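PDB 6EUA: angiopoietin-related protein 3, which inhibits lipoprotein lipase and so raises plasma triglycerides, and whose fibrinogen-like domain, the part crystallised here, is sufficient for endothelial cell adhesion. Local coordinates for residues 87-100 with 110-122. Numbering follows the deposited sequence. Where two conformers were deposited one is given.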
loop_
_atom_site.group_PDB
_atom_site.type_symbol
_atom_site.label_atom_id
_atom_site.label_comp_id
_atom_site.label_asym_id
_atom_site.label_seq_id
_atom_site.Cartn_x
_atom_site.Cartn_y
_atom_site.Cartn_z
ATOM N N ILE A 87 -9.430 16.174 9.386
ATOM C CA ILE A 87 -8.665 17.299 8.840
ATOM C C ILE A 87 -8.638 18.447 9.836
ATOM O O ILE A 87 -7.591 19.071 10.059
ATOM C CB ILE A 87 -9.233 17.760 7.484
ATOM C CG1 ILE A 87 -9.058 16.674 6.439
ATOM C CG2 ILE A 87 -8.537 19.039 7.013
ATOM C CD1 ILE A 87 -10.186 16.650 5.431
ATOM N N TYR A 88 -9.791 18.748 10.450
ATOM C CA TYR A 88 -9.837 19.841 11.412
ATOM C C TYR A 88 -8.997 19.516 12.638
ATOM O O TYR A 88 -8.364 20.416 13.203
ATOM C CB TYR A 88 -11.286 20.177 11.814
ATOM C CG TYR A 88 -11.352 21.353 12.766
ATOM C CD1 TYR A 88 -11.204 22.652 12.299
ATOM C CD2 TYR A 88 -11.513 21.165 14.137
ATOM C CE1 TYR A 88 -11.223 23.736 13.160
ATOM C CE2 TYR A 88 -11.538 22.250 15.015
ATOM C CZ TYR A 88 -11.393 23.535 14.514
ATOM O OH TYR A 88 -11.414 24.628 15.356
ATOM N N SER A 89 -8.958 18.237 13.044
ATOM C CA SER A 89 -8.096 17.838 14.156
ATOM C C SER A 89 -6.640 18.187 13.874
ATOM O O SER A 89 -5.889 18.569 14.781
ATOM C CB SER A 89 -8.230 16.338 14.411
ATOM O OG SER A 89 -9.390 16.068 15.157
ATOM N N ILE A 90 -6.219 18.047 12.626
ATOM C CA ILE A 90 -4.863 18.435 12.266
ATOM C C ILE A 90 -4.724 19.956 12.280
ATOM O O ILE A 90 -3.832 20.509 12.934
ATOM C CB ILE A 90 -4.492 17.834 10.899
ATOM C CG1 ILE A 90 -4.524 16.299 10.995
ATOM C CG2 ILE A 90 -3.148 18.373 10.417
ATOM C CD1 ILE A 90 -4.510 15.578 9.647
ATOM N N VAL A 91 -5.615 20.653 11.579
ATOM C CA VAL A 91 -5.415 22.083 11.349
ATOM C C VAL A 91 -5.818 22.907 12.574
ATOM O O VAL A 91 -5.041 23.735 13.065
ATOM C CB VAL A 91 -6.176 22.523 10.087
ATOM C CG1 VAL A 91 -6.087 24.045 9.907
ATOM C CG2 VAL A 91 -5.611 21.804 8.861
ATOM N N LYS A 92 -7.032 22.710 13.077
ATOM C CA LYS A 92 -7.559 23.441 14.247
ATOM C C LYS A 92 -7.539 24.932 13.918
ATOM O O LYS A 92 -8.138 25.323 12.904
ATOM C CB LYS A 92 -6.808 23.032 15.500
ATOM C CG LYS A 92 -7.415 21.811 16.167
ATOM C CD LYS A 92 -6.623 21.374 17.391
ATOM C CE LYS A 92 -6.959 19.932 17.733
ATOM N NZ LYS A 92 -5.772 19.065 17.608
ATOM N N GLN A 93 -6.898 25.782 14.724
ATOM C CA GLN A 93 -6.906 27.229 14.523
ATOM C C GLN A 93 -5.672 27.728 13.769
ATOM O O GLN A 93 -5.473 28.942 13.658
ATOM C CB GLN A 93 -7.001 27.955 15.875
ATOM C CG GLN A 93 -8.143 27.505 16.784
ATOM C CD GLN A 93 -8.011 28.030 18.224
ATOM O OE1 GLN A 93 -7.279 28.989 18.492
ATOM N NE2 GLN A 93 -8.745 27.416 19.149
ATOM N N SER A 94 -4.843 26.824 13.262
ATOM C CA SER A 94 -3.566 27.189 12.669
ATOM C C SER A 94 -3.725 27.591 11.207
ATOM O O SER A 94 -4.645 27.150 10.505
ATOM C CB SER A 94 -2.569 26.027 12.790
ATOM O OG SER A 94 -2.321 25.695 14.148
ATOM N N ASN A 95 -2.822 28.451 10.754
ATOM C CA ASN A 95 -2.708 28.746 9.328
ATOM C C ASN A 95 -1.933 27.593 8.676
ATOM O O ASN A 95 -0.806 27.298 9.078
ATOM C CB ASN A 95 -2.005 30.095 9.138
ATOM C CG ASN A 95 -1.802 30.479 7.679
ATOM O OD1 ASN A 95 -2.632 30.171 6.813
ATOM N ND2 ASN A 95 -0.719 31.184 7.408
ATOM N N TYR A 96 -2.557 26.901 7.725
ATOM C CA TYR A 96 -1.942 25.772 7.034
ATOM C C TYR A 96 -1.831 26.085 5.544
ATOM O O TYR A 96 -2.442 27.027 5.025
ATOM C CB TYR A 96 -2.752 24.473 7.220
ATOM C CG TYR A 96 -2.200 23.468 8.222
ATOM C CD1 TYR A 96 -2.067 23.803 9.555
ATOM C CD2 TYR A 96 -1.843 22.176 7.828
ATOM C CE1 TYR A 96 -1.586 22.894 10.475
ATOM C CE2 TYR A 96 -1.362 21.240 8.748
ATOM C CZ TYR A 96 -1.234 21.623 10.079
ATOM O OH TYR A 96 -0.752 20.743 11.030
ATOM N N VAL A 97 -1.063 25.249 4.848
ATOM C CA VAL A 97 -0.810 25.378 3.415
ATOM C C VAL A 97 -1.504 24.221 2.717
ATOM O O VAL A 97 -1.314 23.059 3.100
ATOM C CB VAL A 97 0.702 25.370 3.117
ATOM C CG1 VAL A 97 0.977 25.336 1.602
ATOM C CG2 VAL A 97 1.385 26.553 3.801
ATOM N N LEU A 98 -2.306 24.526 1.699
ATOM C CA LEU A 98 -2.976 23.498 0.913
ATOM C C LEU A 98 -2.363 23.426 -0.475
ATOM O O LEU A 98 -2.245 24.449 -1.157
ATOM C CB LEU A 98 -4.482 23.767 0.804
ATOM C CG LEU A 98 -5.250 22.924 -0.236
ATOM C CD1 LEU A 98 -5.535 21.524 0.280
ATOM C CD2 LEU A 98 -6.553 23.603 -0.685
ATOM N N ARG A 99 -1.988 22.219 -0.899
ATOM C CA ARG A 99 -1.483 21.995 -2.245
ATOM C C ARG A 99 -2.462 21.111 -2.997
ATOM O O ARG A 99 -2.904 20.081 -2.477
ATOM C CB ARG A 99 -0.092 21.362 -2.233
ATOM C CG ARG A 99 0.419 20.922 -3.611
ATOM C CD ARG A 99 1.889 20.564 -3.543
ATOM N NE ARG A 99 2.333 19.939 -4.784
ATOM C CZ ARG A 99 3.216 20.483 -5.607
ATOM N NH1 ARG A 99 3.740 21.663 -5.307
ATOM N NH2 ARG A 99 3.558 19.858 -6.731
ATOM N N ILE A 100 -2.837 21.541 -4.194
ATOM C CA ILE A 100 -3.712 20.768 -5.067
ATOM C C ILE A 100 -2.879 20.327 -6.258
ATOM O O ILE A 100 -2.245 21.154 -6.921
ATOM C CB ILE A 100 -4.945 21.575 -5.495
ATOM C CG1 ILE A 100 -5.883 21.758 -4.294
ATOM C CG2 ILE A 100 -5.660 20.900 -6.670
ATOM C CD1 ILE A 100 -7.062 22.672 -4.561
ATOM N N HIS A 110 -0.219 19.570 -12.977
ATOM C CA HIS A 110 -0.444 20.936 -12.525
ATOM C C HIS A 110 -0.543 20.951 -11.005
ATOM O O HIS A 110 -1.067 20.011 -10.404
ATOM C CB HIS A 110 -1.731 21.512 -13.129
ATOM C CG HIS A 110 -1.773 21.461 -14.623
ATOM N ND1 HIS A 110 -2.410 20.453 -15.317
ATOM C CD2 HIS A 110 -1.257 22.292 -15.558
ATOM C CE1 HIS A 110 -2.286 20.669 -16.615
ATOM N NE2 HIS A 110 -1.591 21.779 -16.787
ATOM N N TYR A 111 -0.051 22.018 -10.381
ATOM C CA TYR A 111 -0.191 22.192 -8.942
ATOM C C TYR A 111 -0.559 23.634 -8.634
ATOM O O TYR A 111 -0.285 24.553 -9.415
ATOM C CB TYR A 111 1.093 21.822 -8.182
ATOM C CG TYR A 111 2.146 22.908 -8.239
ATOM C CD1 TYR A 111 2.320 23.802 -7.185
ATOM C CD2 TYR A 111 2.956 23.056 -9.362
ATOM C CE1 TYR A 111 3.277 24.804 -7.247
ATOM C CE2 TYR A 111 3.911 24.056 -9.430
ATOM C CZ TYR A 111 4.066 24.925 -8.370
ATOM O OH TYR A 111 5.014 25.920 -8.428
ATOM N N ILE A 112 -1.174 23.823 -7.470
ATOM C CA ILE A 112 -1.412 25.158 -6.942
ATOM C C ILE A 112 -1.430 25.069 -5.426
ATOM O O ILE A 112 -1.920 24.095 -4.846
ATOM C CB ILE A 112 -2.708 25.775 -7.523
ATOM C CG1 ILE A 112 -2.994 27.144 -6.900
ATOM C CG2 ILE A 112 -3.880 24.822 -7.414
ATOM C CD1 ILE A 112 -4.122 27.909 -7.613
ATOM N N GLU A 113 -0.848 26.077 -4.785
ATOM C CA GLU A 113 -0.785 26.136 -3.335
ATOM C C GLU A 113 -1.562 27.346 -2.843
ATOM O O GLU A 113 -1.595 28.392 -3.500
ATOM C CB GLU A 113 0.663 26.176 -2.845
ATOM C CG GLU A 113 1.422 24.903 -3.161
ATOM C CD GLU A 113 2.709 24.757 -2.372
ATOM O OE1 GLU A 113 2.962 25.599 -1.482
ATOM O OE2 GLU A 113 3.473 23.806 -2.654
ATOM N N TYR A 114 -2.209 27.175 -1.692
ATOM C CA TYR A 114 -2.961 28.217 -1.018
ATOM C C TYR A 114 -2.593 28.233 0.452
ATOM O O TYR A 114 -2.242 27.200 1.033
ATOM C CB TYR A 114 -4.477 28.016 -1.076
ATOM C CG TYR A 114 -5.083 27.645 -2.400
ATOM C CD1 TYR A 114 -4.934 26.363 -2.933
ATOM C CD2 TYR A 114 -5.842 28.575 -3.111
ATOM C CE1 TYR A 114 -5.512 26.028 -4.146
ATOM C CE2 TYR A 114 -6.415 28.252 -4.319
ATOM C CZ TYR A 114 -6.253 26.981 -4.837
ATOM O OH TYR A 114 -6.854 26.674 -6.043
ATOM N N SER A 115 -2.731 29.412 1.051
ATOM C CA SER A 115 -2.740 29.577 2.495
ATOM C C SER A 115 -4.191 29.578 2.959
ATOM O O SER A 115 -5.019 30.315 2.402
ATOM C CB SER A 115 -2.033 30.878 2.886
ATOM O OG SER A 115 -2.331 31.262 4.217
ATOM N N PHE A 116 -4.510 28.746 3.960
ATOM C CA PHE A 116 -5.906 28.602 4.354
ATOM C C PHE A 116 -6.072 28.527 5.862
ATOM O O PHE A 116 -5.124 28.300 6.623
ATOM C CB PHE A 116 -6.591 27.385 3.695
ATOM C CG PHE A 116 -6.220 26.058 4.290
ATOM C CD1 PHE A 116 -5.101 25.369 3.838
ATOM C CD2 PHE A 116 -7.007 25.476 5.274
ATOM C CE1 PHE A 116 -4.766 24.132 4.381
ATOM C CE2 PHE A 116 -6.672 24.244 5.822
ATOM C CZ PHE A 116 -5.562 23.570 5.385
ATOM N N TYR A 117 -7.323 28.782 6.259
ATOM C CA TYR A 117 -7.854 28.614 7.601
ATOM C C TYR A 117 -9.123 27.786 7.491
ATOM O O TYR A 117 -9.822 27.839 6.478
ATOM C CB TYR A 117 -8.165 29.964 8.265
ATOM C CG TYR A 117 -6.930 30.752 8.603
ATOM C CD1 TYR A 117 -6.368 31.637 7.689
ATOM C CD2 TYR A 117 -6.303 30.587 9.825
ATOM C CE1 TYR A 117 -5.224 32.358 8.006
ATOM C CE2 TYR A 117 -5.174 31.294 10.144
ATOM C CZ TYR A 117 -4.635 32.179 9.239
ATOM O OH TYR A 117 -3.498 32.877 9.585
ATOM N N LEU A 118 -9.411 27.007 8.528
ATOM C CA LEU A 118 -10.531 26.076 8.491
ATOM C C LEU A 118 -11.324 26.183 9.784
ATOM O O LEU A 118 -10.739 26.138 10.868
ATOM C CB LEU A 118 -10.037 24.646 8.302
ATOM C CG LEU A 118 -11.087 23.548 8.137
ATOM C CD1 LEU A 118 -11.869 23.702 6.799
ATOM C CD2 LEU A 118 -10.413 22.194 8.231
ATOM N N GLY A 119 -12.664 26.332 9.667
ATOM C CA GLY A 119 -13.529 26.356 10.832
ATOM C C GLY A 119 -14.001 24.955 11.211
ATOM O O GLY A 119 -13.839 24.000 10.462
ATOM N N ASN A 120 -14.601 24.854 12.391
ATOM C CA ASN A 120 -15.037 23.566 12.909
ATOM C C ASN A 120 -16.378 23.167 12.292
ATOM O O ASN A 120 -16.933 23.863 11.432
ATOM C CB ASN A 120 -15.133 23.617 14.430
ATOM C CG ASN A 120 -15.915 24.817 14.915
ATOM O OD1 ASN A 120 -16.867 25.255 14.271
ATOM N ND2 ASN A 120 -15.509 25.366 16.048
ATOM N N HIS A 121 -16.916 22.034 12.758
ATOM C CA HIS A 121 -18.187 21.546 12.227
ATOM C C HIS A 121 -19.317 22.547 12.460
ATOM O O HIS A 121 -20.272 22.596 11.676
ATOM C CB HIS A 121 -18.547 20.191 12.847
ATOM C CG HIS A 121 -18.942 20.271 14.289
ATOM N ND1 HIS A 121 -18.029 20.198 15.318
ATOM C CD2 HIS A 121 -20.153 20.436 14.873
ATOM C CE1 HIS A 121 -18.659 20.301 16.474
ATOM N NE2 HIS A 121 -19.950 20.446 16.232
ATOM N N GLU A 122 -19.213 23.364 13.516
ATOM C CA GLU A 122 -20.250 24.358 13.793
ATOM C C GLU A 122 -20.361 25.398 12.680
ATOM O O GLU A 122 -21.455 25.920 12.429
ATOM C CB GLU A 122 -19.976 25.048 15.125
ATOM C CG GLU A 122 -20.424 24.261 16.340
ATOM C CD GLU A 122 -19.731 24.721 17.607
ATOM O OE1 GLU A 122 -18.531 24.407 17.770
ATOM O OE2 GLU A 122 -20.382 25.398 18.434
HETATM O O HOH W 1 -10.779 27.207 13.572
HETATM O O HOH W 2 -7.807 27.014 10.597
#
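Six backbone hydrogen bonds join strand 96-100 to strand 110-118, two each in the antiparallel pairs Tyr96-Phe116, Leu98-Tyr114 and Ile100-Ile112. The straightest runs from Ile100 N to Ile112 O (2.8 Å, 172° at the hydrogen). On the face bearing Val97, Arg99, Glu113 and Ser115, Arg99 NH1 makes a salt bridge to Glu113 OE2 (3.4 Å) through a weak hydrogen bond; OE2 meets the guanidinium at its edge. Arg99 NH2 forms a further salt bridge with Glu101. The extended Arg99 chain carries the guanidinium to Tyr111, where it lies nearly parallel to the ring, 11° between planes, with Tyr111 CB over one face. A leucine here would probably leave Glu101 and Glu113 without this cation and the Tyr111 ring freer to turn.

On the other face, Phe116 CG sits between its backbone N and carbonyl carbon (chi1 76°). This turns the ring across to Leu98 CB, 3.5 Å from Phe116 CD1, and to Val91. Beyond the strands, Leu118 O lies at the edge of the Tyr88 ring, 3.4 Å from Tyr88 CE1. A water bridges Leu118 N (2.6 Å) and Lys92 O. The arrangement is a beta hairpin in the central antiparallel sheet of the fibrinogen C-terminal domain, with the end of helix 84-91 packed against its second strand.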